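PDB 5B7H: LysR family transcriptional regulator, which probably acts as a DNA-binding transcription factor of the OxyR type, this chain being its regulatory domain, the part associated with response to hydrogen peroxide. Local coordinates for residues Y108-E120 with C133-T147. The protein carries 1 engineered substitution. Sequence-based numbering, arbitrary orientation.
Sequences YDDLPDESVFLLE and CKLTDKEKINPFSAT
Asn142 CB sits over the centre of the Phe117 ring (CH-pi, 3.7 Å to the centroid); its amide stacks over the CE1-CZ rim, planes 15° apart. CG, anti to the backbone N (chi1 -167°), carries the amide beside the ring, and two hydrogen bonds fix its rotation: ND2 donates to Glu114 O (2.9 Å), OD1 accepts from Phe144 N in an Asx turn. Lys140, bent about CB-CG (chi2 -52°), brings NZ to Leu111 O (2.8 Å) and into a salt bridge with Asp113 OD2 (2.9 Å); NZ donates to a water within reach of Asp109 O. At the packed end, Leu135 CD1 sits over the Tyr108 ring face, and Tyr108 OH donates to Cys133 O (2.6 Å); Phe164 touches both Tyr108 and Leu135. The outer side is looser: water bridges Asp109 and Asp137, whose like charges it probably screens, and the exposed carboxylate end of Glu114 lies across Pro143. Further along, the backbones meet in two single bridges, Val116-Ile141 and, farthest, Leu119-Ala146, shifted by two residues; a water between them accepts from Leu118 N within reach of Asn142 O and Phe144 O. These paired loops flank helix 124-132 in the periplasmic-binding-protein-like regulatory domain of LysR-type regulators.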
ATOM      1  N   TYR A 108     -15.471  -5.535  23.802  1.00 20.21           N
ATOM      2  CA  TYR A 108     -14.296  -4.679  23.989  1.00 18.76           C
ATOM      3  C   TYR A 108     -13.840  -4.667  25.447  1.00 19.74           C
ATOM      4  O   TYR A 108     -12.636  -4.630  25.715  1.00 21.29           O
ATOM      5  CB  TYR A 108     -14.593  -3.255  23.557  1.00 24.87           C
ATOM      6  CG  TYR A 108     -14.910  -3.088  22.103  1.00 24.09           C
ATOM      7  CD1 TYR A 108     -14.147  -3.706  21.122  1.00 21.16           C
ATOM      8  CD2 TYR A 108     -15.965  -2.284  21.713  1.00 20.78           C
ATOM      9  CE1 TYR A 108     -14.441  -3.522  19.771  1.00 18.31           C
ATOM     10  CE2 TYR A 108     -16.266  -2.085  20.368  1.00 19.02           C
ATOM     11  CZ  TYR A 108     -15.503  -2.703  19.411  1.00 22.39           C
ATOM     12  OH  TYR A 108     -15.812  -2.545  18.061  1.00 21.90           O
ATOM     13  N   ASP A 109     -14.785  -4.675  26.395  1.00 22.15           N
ATOM     14  CA  ASP A 109     -14.430  -4.600  27.813  1.00 24.28           C
ATOM     15  C   ASP A 109     -13.594  -5.788  28.270  1.00 30.16           C
ATOM     16  O   ASP A 109     -12.890  -5.684  29.283  1.00 29.79           O
ATOM     17  CB  ASP A 109     -15.690  -4.518  28.693  1.00 27.51           C
ATOM     18  CG  ASP A 109     -15.371  -4.080  30.115  1.00 34.20           C
ATOM     19  OD1 ASP A 109     -15.775  -4.778  31.064  1.00 40.56           O
ATOM     20  OD2 ASP A 109     -14.654  -3.054  30.263  1.00 31.78           O
ATOM     21  N   ASP A 110     -13.669  -6.910  27.569  1.00 25.08           N
ATOM     22  CA  ASP A 110     -12.905  -8.093  27.946  1.00 25.42           C
ATOM     23  C   ASP A 110     -11.534  -8.169  27.286  1.00 24.44           C
ATOM     24  O   ASP A 110     -10.738  -9.045  27.665  1.00 28.60           O
ATOM     25  CB  ASP A 110     -13.687  -9.368  27.604  1.00 28.65           C
ATOM     26  CG  ASP A 110     -14.947  -9.528  28.446  1.00 33.70           C
ATOM     27  OD1 ASP A 110     -15.871 -10.224  27.964  1.00 35.11           O
ATOM     28  OD2 ASP A 110     -15.013  -8.980  29.580  1.00 36.62           O
ATOM     29  N   LEU A 111     -11.238  -7.277  26.334  1.00 21.72           N
ATOM     30  CA  LEU A 111      -9.930  -7.256  25.701  1.00 20.44           C
ATOM     31  C   LEU A 111      -8.931  -6.653  26.681  1.00 22.29           C
ATOM     32  O   LEU A 111      -9.307  -5.888  27.561  1.00 24.63           O
ATOM     33  CB  LEU A 111      -9.958  -6.352  24.474  1.00 18.86           C
ATOM     34  CG  LEU A 111     -10.854  -6.794  23.331  1.00 22.61           C
ATOM     35  CD1 LEU A 111     -10.736  -5.733  22.220  1.00 18.92           C
ATOM     36  CD2 LEU A 111     -10.420  -8.165  22.809  1.00 30.63           C
ATOM     37  N   PRO A 112      -7.646  -6.957  26.533  1.00 21.93           N
ATOM     38  CA  PRO A 112      -6.651  -6.270  27.359  1.00 22.00           C
ATOM     39  C   PRO A 112      -6.584  -4.799  26.968  1.00 21.25           C
ATOM     40  O   PRO A 112      -6.852  -4.429  25.822  1.00 19.04           O
ATOM     41  CB  PRO A 112      -5.341  -6.977  26.996  1.00 26.96           C
ATOM     42  CG  PRO A 112      -5.737  -8.262  26.353  1.00 24.21           C
ATOM     43  CD  PRO A 112      -7.036  -7.979  25.660  1.00 23.49           C
ATOM     44  N   ASP A 113      -6.215  -3.962  27.941  1.00 23.19           N
ATOM     45  CA  ASP A 113      -5.888  -2.575  27.618  1.00 19.43           C
ATOM     46  C   ASP A 113      -4.812  -2.535  26.534  1.00 20.13           C
ATOM     47  O   ASP A 113      -3.945  -3.408  26.480  1.00 21.82           O
ATOM     48  CB  ASP A 113      -5.349  -1.882  28.871  1.00 21.69           C
ATOM     49  CG  ASP A 113      -6.448  -1.578  29.880  1.00 32.11           C
ATOM     50  OD1 ASP A 113      -6.109  -1.097  30.987  1.00 35.86           O
ATOM     51  OD2 ASP A 113      -7.645  -1.801  29.572  1.00 29.31           O
ATOM     52  N   GLU A 114      -4.902  -1.521  25.642  1.00 16.65           N
ATOM     53  CA  GLU A 114      -3.896  -1.284  24.594  1.00 15.73           C
ATOM     54  C   GLU A 114      -3.784  -2.449  23.618  1.00 19.61           C
ATOM     55  O   GLU A 114      -2.734  -2.645  22.999  1.00 20.17           O
ATOM     56  CB  GLU A 114      -2.492  -0.987  25.150  1.00 18.96           C
ATOM     57  CG  GLU A 114      -2.461   0.041  26.248  1.00 25.93           C
ATOM     58  CD  GLU A 114      -1.063   0.593  26.546  1.00 31.83           C
ATOM     59  OE1 GLU A 114      -0.988   1.669  27.175  1.00 34.26           O
ATOM     60  OE2 GLU A 114      -0.050  -0.019  26.146  1.00 31.90           O
ATOM     61  N   SER A 115      -4.842  -3.222  23.420  1.00 15.30           N
ATOM     62  CA  SER A 115      -4.763  -4.332  22.462  1.00 14.33           C
ATOM     63  C   SER A 115      -5.289  -4.002  21.079  1.00 12.95           C
ATOM     64  O   SER A 115      -5.121  -4.816  20.166  1.00 14.09           O
ATOM     65  CB  SER A 115      -5.490  -5.566  23.003  1.00 19.49           C
ATOM     66  OG  SER A 115      -6.882  -5.268  23.220  1.00 20.63           O
ATOM     67  N   VAL A 116      -5.941  -2.862  20.900  1.00 13.15           N
ATOM     68  CA  VAL A 116      -6.523  -2.493  19.609  1.00 12.49           C
ATOM     69  C   VAL A 116      -5.574  -1.528  18.922  1.00 11.26           C
ATOM     70  O   VAL A 116      -5.344  -0.423  19.427  1.00 12.13           O
ATOM     71  CB  VAL A 116      -7.904  -1.853  19.795  1.00 11.77           C
ATOM     72  CG1 VAL A 116      -8.440  -1.412  18.424  1.00 13.33           C
ATOM     73  CG2 VAL A 116      -8.802  -2.828  20.456  1.00 12.40           C
ATOM     74  N   PHE A 117      -5.025  -1.917  17.775  1.00 10.90           N
ATOM     75  CA  PHE A 117      -4.114  -1.055  17.027  1.00 10.19           C
ATOM     76  C   PHE A 117      -4.909  -0.338  15.936  1.00 12.27           C
ATOM     77  O   PHE A 117      -5.828  -0.920  15.337  1.00 14.51           O
ATOM     78  CB  PHE A 117      -2.980  -1.889  16.383  1.00 12.58           C
ATOM     79  CG  PHE A 117      -1.932  -2.336  17.363  1.00 14.34           C
ATOM     80  CD1 PHE A 117      -0.716  -1.629  17.443  1.00 13.21           C
ATOM     81  CD2 PHE A 117      -2.181  -3.384  18.280  1.00 15.11           C
ATOM     82  CE1 PHE A 117       0.296  -2.038  18.349  1.00 14.00           C
ATOM     83  CE2 PHE A 117      -1.195  -3.798  19.198  1.00 16.72           C
ATOM     84  CZ  PHE A 117       0.039  -3.111  19.238  1.00 18.58           C
ATOM     85  N   LEU A 118      -4.609   0.944  15.738  1.00 11.52           N
ATOM     86  CA  LEU A 118      -5.327   1.763  14.757  1.00 14.06           C
ATOM     87  C   LEU A 118      -4.337   2.592  13.958  1.00 14.23           C
ATOM     88  O   LEU A 118      -3.259   2.931  14.454  1.00 13.85           O
ATOM     89  CB  LEU A 118      -6.257   2.785  15.426  1.00 12.82           C
ATOM     90  CG  LEU A 118      -7.349   2.097  16.262  1.00 12.96           C
ATOM     91  CD1 LEU A 118      -8.067   3.129  17.132  1.00 12.58           C
ATOM     92  CD2 LEU A 118      -8.358   1.336  15.384  1.00 11.70           C
ATOM     93  N   LEU A 119      -4.715   2.907  12.712  1.00 10.00           N
ATOM     94  CA  LEU A 119      -3.960   3.897  11.958  1.00  9.29           C
ATOM     95  C   LEU A 119      -4.031   5.273  12.626  1.00 13.20           C
ATOM     96  O   LEU A 119      -5.007   5.624  13.321  1.00 14.50           O
ATOM     97  CB  LEU A 119      -4.525   4.050  10.541  1.00  8.81           C
ATOM     98  CG  LEU A 119      -4.416   2.786   9.697  1.00  8.57           C
ATOM     99  CD1 LEU A 119      -5.290   2.917   8.439  1.00 10.98           C
ATOM    100  CD2 LEU A 119      -2.928   2.492   9.262  1.00 11.86           C
ATOM    101  N   GLU A 120      -2.988   6.074  12.392  1.00 13.40           N
ATOM    102  CA  GLU A 120      -2.996   7.490  12.770  1.00 14.31           C
ATOM    103  C   GLU A 120      -4.184   8.239  12.088  1.00 25.38           C
ATOM    104  O   GLU A 120      -4.713   7.798  11.076  1.00 19.56           O
ATOM    105  CB  GLU A 120      -1.725   8.152  12.248  1.00 19.36           C
ATOM    106  CG  GLU A 120      -0.424   7.647  12.798  1.00 29.10           C
ATOM    107  CD  GLU A 120       0.773   8.458  12.250  1.00 38.22           C
ATOM    108  OE1 GLU A 120       0.595   9.113  11.181  1.00 36.10           O
ATOM    109  OE2 GLU A 120       1.872   8.440  12.883  1.00 35.03           O
ATOM    110  N   CYS A 133     -18.114   0.719  14.609  1.00 15.13           N
ATOM    111  CA  CYS A 133     -18.000  -0.467  15.452  1.00 16.67           C
ATOM    112  C   CYS A 133     -18.105  -0.140  16.931  1.00 21.08           C
ATOM    113  O   CYS A 133     -17.968  -1.043  17.762  1.00 20.37           O
ATOM    114  CB  CYS A 133     -16.695  -1.235  15.164  1.00 15.85           C
ATOM    115  SG  CYS A 133     -16.546  -1.689  13.438  1.00 16.04           S
ATOM    116  N   LYS A 134     -18.363   1.115  17.274  1.00 18.21           N
ATOM    117  CA  LYS A 134     -18.786   1.484  18.624  1.00 21.04           C
ATOM    118  C   LYS A 134     -17.698   1.252  19.664  1.00 20.97           C
ATOM    119  O   LYS A 134     -17.992   0.827  20.794  1.00 23.22           O
ATOM    120  CB  LYS A 134     -20.079   0.750  19.025  1.00 22.75           C
ATOM    121  CG  LYS A 134     -21.272   1.020  18.105  1.00 28.97           C
ATOM    122  CD  LYS A 134     -21.487   2.504  18.022  1.00 38.27           C
ATOM    123  CE  LYS A 134     -22.905   2.934  18.426  1.00 52.68           C
ATOM    124  NZ  LYS A 134     -22.896   4.310  19.065  1.00 51.50           N
ATOM    125  N   LEU A 135     -16.448   1.533  19.317  1.00 18.40           N
ATOM    126  CA  LEU A 135     -15.354   1.431  20.283  1.00 17.66           C
ATOM    127  C   LEU A 135     -15.308   2.752  21.041  1.00 19.35           C
ATOM    128  O   LEU A 135     -14.811   3.760  20.531  1.00 23.16           O
ATOM    129  CB  LEU A 135     -14.025   1.129  19.569  1.00 16.05           C
ATOM    130  CG  LEU A 135     -12.762   1.129  20.457  1.00 16.05           C
ATOM    131  CD1 LEU A 135     -13.017   0.166  21.638  1.00 23.43           C
ATOM    132  CD2 LEU A 135     -11.552   0.739  19.652  1.00 18.14           C
ATOM    133  N   THR A 136     -15.812   2.754  22.278  1.00 19.65           N
ATOM    134  CA  THR A 136     -15.788   3.969  23.067  1.00 23.12           C
ATOM    135  C   THR A 136     -14.760   3.950  24.186  1.00 29.03           C
ATOM    136  O   THR A 136     -14.461   5.010  24.740  1.00 30.33           O
ATOM    137  CB  THR A 136     -17.181   4.249  23.636  1.00 22.72           C
ATOM    138  OG1 THR A 136     -17.548   3.170  24.496  1.00 27.74           O
ATOM    139  CG2 THR A 136     -18.200   4.328  22.499  1.00 30.75           C
ATOM    140  N   ASP A 137     -14.177   2.793  24.511  1.00 19.70           N
ATOM    141  CA  ASP A 137     -13.208   2.718  25.611  1.00 23.02           C
ATOM    142  C   ASP A 137     -11.799   2.956  25.086  1.00 21.46           C
ATOM    143  O   ASP A 137     -11.166   2.038  24.545  1.00 19.38           O
ATOM    144  CB  ASP A 137     -13.288   1.374  26.312  1.00 29.59           C
ATOM    145  CG  ASP A 137     -12.424   1.320  27.570  1.00 26.09           C
ATOM    146  OD1 ASP A 137     -12.565   0.331  28.326  1.00 28.98           O
ATOM    147  OD2 ASP A 137     -11.623   2.268  27.829  1.00 25.68           O
ATOM    148  N   LYS A 138     -11.307   4.193  25.257  1.00 21.89           N
ATOM    149  CA  LYS A 138     -10.005   4.582  24.723  1.00 20.39           C
ATOM    150  C   LYS A 138      -8.861   3.797  25.342  1.00 20.91           C
ATOM    151  O   LYS A 138      -7.797   3.693  24.722  1.00 21.50           O
ATOM    152  CB  LYS A 138      -9.757   6.075  24.976  1.00 32.52           C
ATOM    153  CG  LYS A 138     -10.515   7.015  24.023  1.00 40.25           C
ATOM    154  CD  LYS A 138     -10.410   8.485  24.471  1.00 43.22           C
ATOM    155  CE  LYS A 138      -9.367   8.685  25.586  1.00 52.45           C
ATOM    156  NZ  LYS A 138      -9.238  10.103  26.065  1.00 59.09           N
ATOM    157  N   GLU A 139      -9.049   3.242  26.541  1.00 20.43           N
ATOM    158  CA  GLU A 139      -7.988   2.470  27.165  1.00 20.25           C
ATOM    159  C   GLU A 139      -7.643   1.206  26.388  1.00 22.16           C
ATOM    160  O   GLU A 139      -6.553   0.648  26.594  1.00 21.45           O
ATOM    161  CB  GLU A 139      -8.328   2.107  28.604  1.00 27.96           C
ATOM    162  CG  GLU A 139      -8.071   3.240  29.573  1.00 40.07           C
ATOM    163  CD  GLU A 139      -8.256   2.819  31.025  1.00 61.67           C
ATOM    164  OE1 GLU A 139      -9.375   2.392  31.394  1.00 67.48           O
ATOM    165  OE2 GLU A 139      -7.278   2.915  31.803  1.00 73.90           O
ATOM    166  N   LYS A 140      -8.543   0.738  25.535  1.00 18.07           N
ATOM    167  CA  LYS A 140      -8.235  -0.457  24.767  1.00 18.33           C
ATOM    168  C   LYS A 140      -7.331  -0.159  23.594  1.00 17.58           C
ATOM    169  O   LYS A 140      -6.869  -1.098  22.924  1.00 16.30           O
ATOM    170  CB  LYS A 140      -9.501  -1.168  24.283  1.00 15.72           C
ATOM    171  CG  LYS A 140     -10.464  -1.552  25.419  1.00 17.06           C
ATOM    172  CD  LYS A 140      -9.735  -2.317  26.493  1.00 18.32           C
ATOM    173  CE  LYS A 140     -10.661  -2.747  27.636  1.00 23.54           C
ATOM    174  NZ  LYS A 140      -9.881  -3.451  28.706  1.00 24.53           N
ATOM    175  N   ILE A 141      -7.092   1.105  23.272  1.00 15.12           N
ATOM    176  CA  ILE A 141      -6.360   1.427  22.050  1.00 15.26           C
ATOM    177  C   ILE A 141      -4.869   1.503  22.368  1.00 15.51           C
ATOM    178  O   ILE A 141      -4.444   2.187  23.315  1.00 15.76           O
ATOM    179  CB  ILE A 141      -6.856   2.754  21.445  1.00 17.11           C
ATOM    180  CG1 ILE A 141      -8.336   2.688  21.068  1.00 18.30           C
ATOM    181  CG2 ILE A 141      -5.919   3.240  20.292  1.00 16.54           C
ATOM    182  CD1 ILE A 141      -8.907   4.081  20.758  1.00 22.63           C
ATOM    183  N   ASN A 142      -4.067   0.795  21.586  1.00 14.55           N
ATOM    184  CA  ASN A 142      -2.629   0.833  21.795  1.00 15.89           C
ATOM    185  C   ASN A 142      -2.075   2.206  21.414  1.00 15.75           C
ATOM    186  O   ASN A 142      -2.464   2.779  20.391  1.00 17.17           O
ATOM    187  CB  ASN A 142      -1.941  -0.228  20.920  1.00 16.29           C
ATOM    188  CG  ASN A 142      -0.478  -0.436  21.341  1.00 19.41           C
ATOM    189  OD1 ASN A 142       0.384   0.390  21.016  1.00 18.98           O
ATOM    190  ND2 ASN A 142      -0.214  -1.496  22.125  1.00 19.20           N
ATOM    191  N   PRO A 143      -1.177   2.774  22.221  1.00 17.64           N
ATOM    192  CA  PRO A 143      -0.657   4.111  21.896  1.00 17.56           C
ATOM    193  C   PRO A 143       0.270   4.172  20.690  1.00 18.18           C
ATOM    194  O   PRO A 143       0.513   5.286  20.198  1.00 18.60           O
ATOM    195  CB  PRO A 143       0.100   4.513  23.160  1.00 19.25           C
ATOM    196  CG  PRO A 143       0.407   3.199  23.864  1.00 23.92           C
ATOM    197  CD  PRO A 143      -0.780   2.325  23.569  1.00 19.03           C
ATOM    198  N   PHE A 144       0.763   3.052  20.174  1.00 15.23           N
ATOM    199  CA  PHE A 144       1.592   3.087  18.971  1.00 14.18           C
ATOM    200  C   PHE A 144       0.662   3.038  17.759  1.00 15.48           C
ATOM    201  O   PHE A 144       0.003   2.018  17.510  1.00 16.46           O
ATOM    202  CB  PHE A 144       2.572   1.924  18.975  1.00 15.73           C
ATOM    203  CG  PHE A 144       3.477   1.919  17.777  1.00 16.71           C
ATOM    204  CD1 PHE A 144       3.145   1.195  16.622  1.00 16.81           C
ATOM    205  CD2 PHE A 144       4.633   2.684  17.801  1.00 18.58           C
ATOM    206  CE1 PHE A 144       4.015   1.210  15.546  1.00 15.27           C
ATOM    207  CE2 PHE A 144       5.479   2.703  16.720  1.00 19.34           C
ATOM    208  CZ  PHE A 144       5.166   1.994  15.611  1.00 13.92           C
ATOM    209  N   SER A 145       0.612   4.134  17.013  1.00 14.19           N
ATOM    210  CA  SER A 145      -0.255   4.208  15.852  1.00 13.61           C
ATOM    211  C   SER A 145       0.422   3.641  14.618  1.00 13.51           C
ATOM    212  O   SER A 145       1.605   3.882  14.369  1.00 15.47           O
ATOM    213  CB  SER A 145      -0.626   5.654  15.572  1.00 16.07           C
ATOM    214  OG  SER A 145      -1.300   6.200  16.693  1.00 19.05           O
ATOM    215  N   ALA A 146      -0.362   2.926  13.823  1.00 12.55           N
ATOM    216  CA  ALA A 146       0.102   2.389  12.557  1.00 10.98           C
ATOM    217  C   ALA A 146       0.050   3.451  11.470  1.00 11.80           C
ATOM    218  O   ALA A 146      -0.688   4.435  11.554  1.00 10.73           O
ATOM    219  CB  ALA A 146      -0.749   1.178  12.108  1.00 15.03           C
ATOM    220  N   THR A 147       0.873   3.257  10.450  1.00 10.29           N
ATOM    221  CA  THR A 147       0.961   4.214   9.357  1.00  9.91           C
ATOM    222  C   THR A 147       0.589   3.630   7.992  1.00 11.16           C
ATOM    223  O   THR A 147       0.587   4.368   7.008  1.00 15.89           O
ATOM    224  CB  THR A 147       2.364   4.830   9.360  1.00 16.17           C
ATOM    225  OG1 THR A 147       3.284   3.754   9.625  1.00 19.48           O
ATOM    226  CG2 THR A 147       2.465   5.774  10.534  1.00 14.14           C
TER
HETATM  227  O   HOH W   1     -11.772  -3.559  30.814  1.00 35.31           O
HETATM  228  O   HOH W   2     -14.616  -1.348  28.323  1.00 39.08           O
HETATM  229  O   HOH W   3      -2.798   2.044  17.724  1.00 15.38           O
HETATM  230  O   HOH W   4       0.253   7.522   8.428  1.00 31.97           O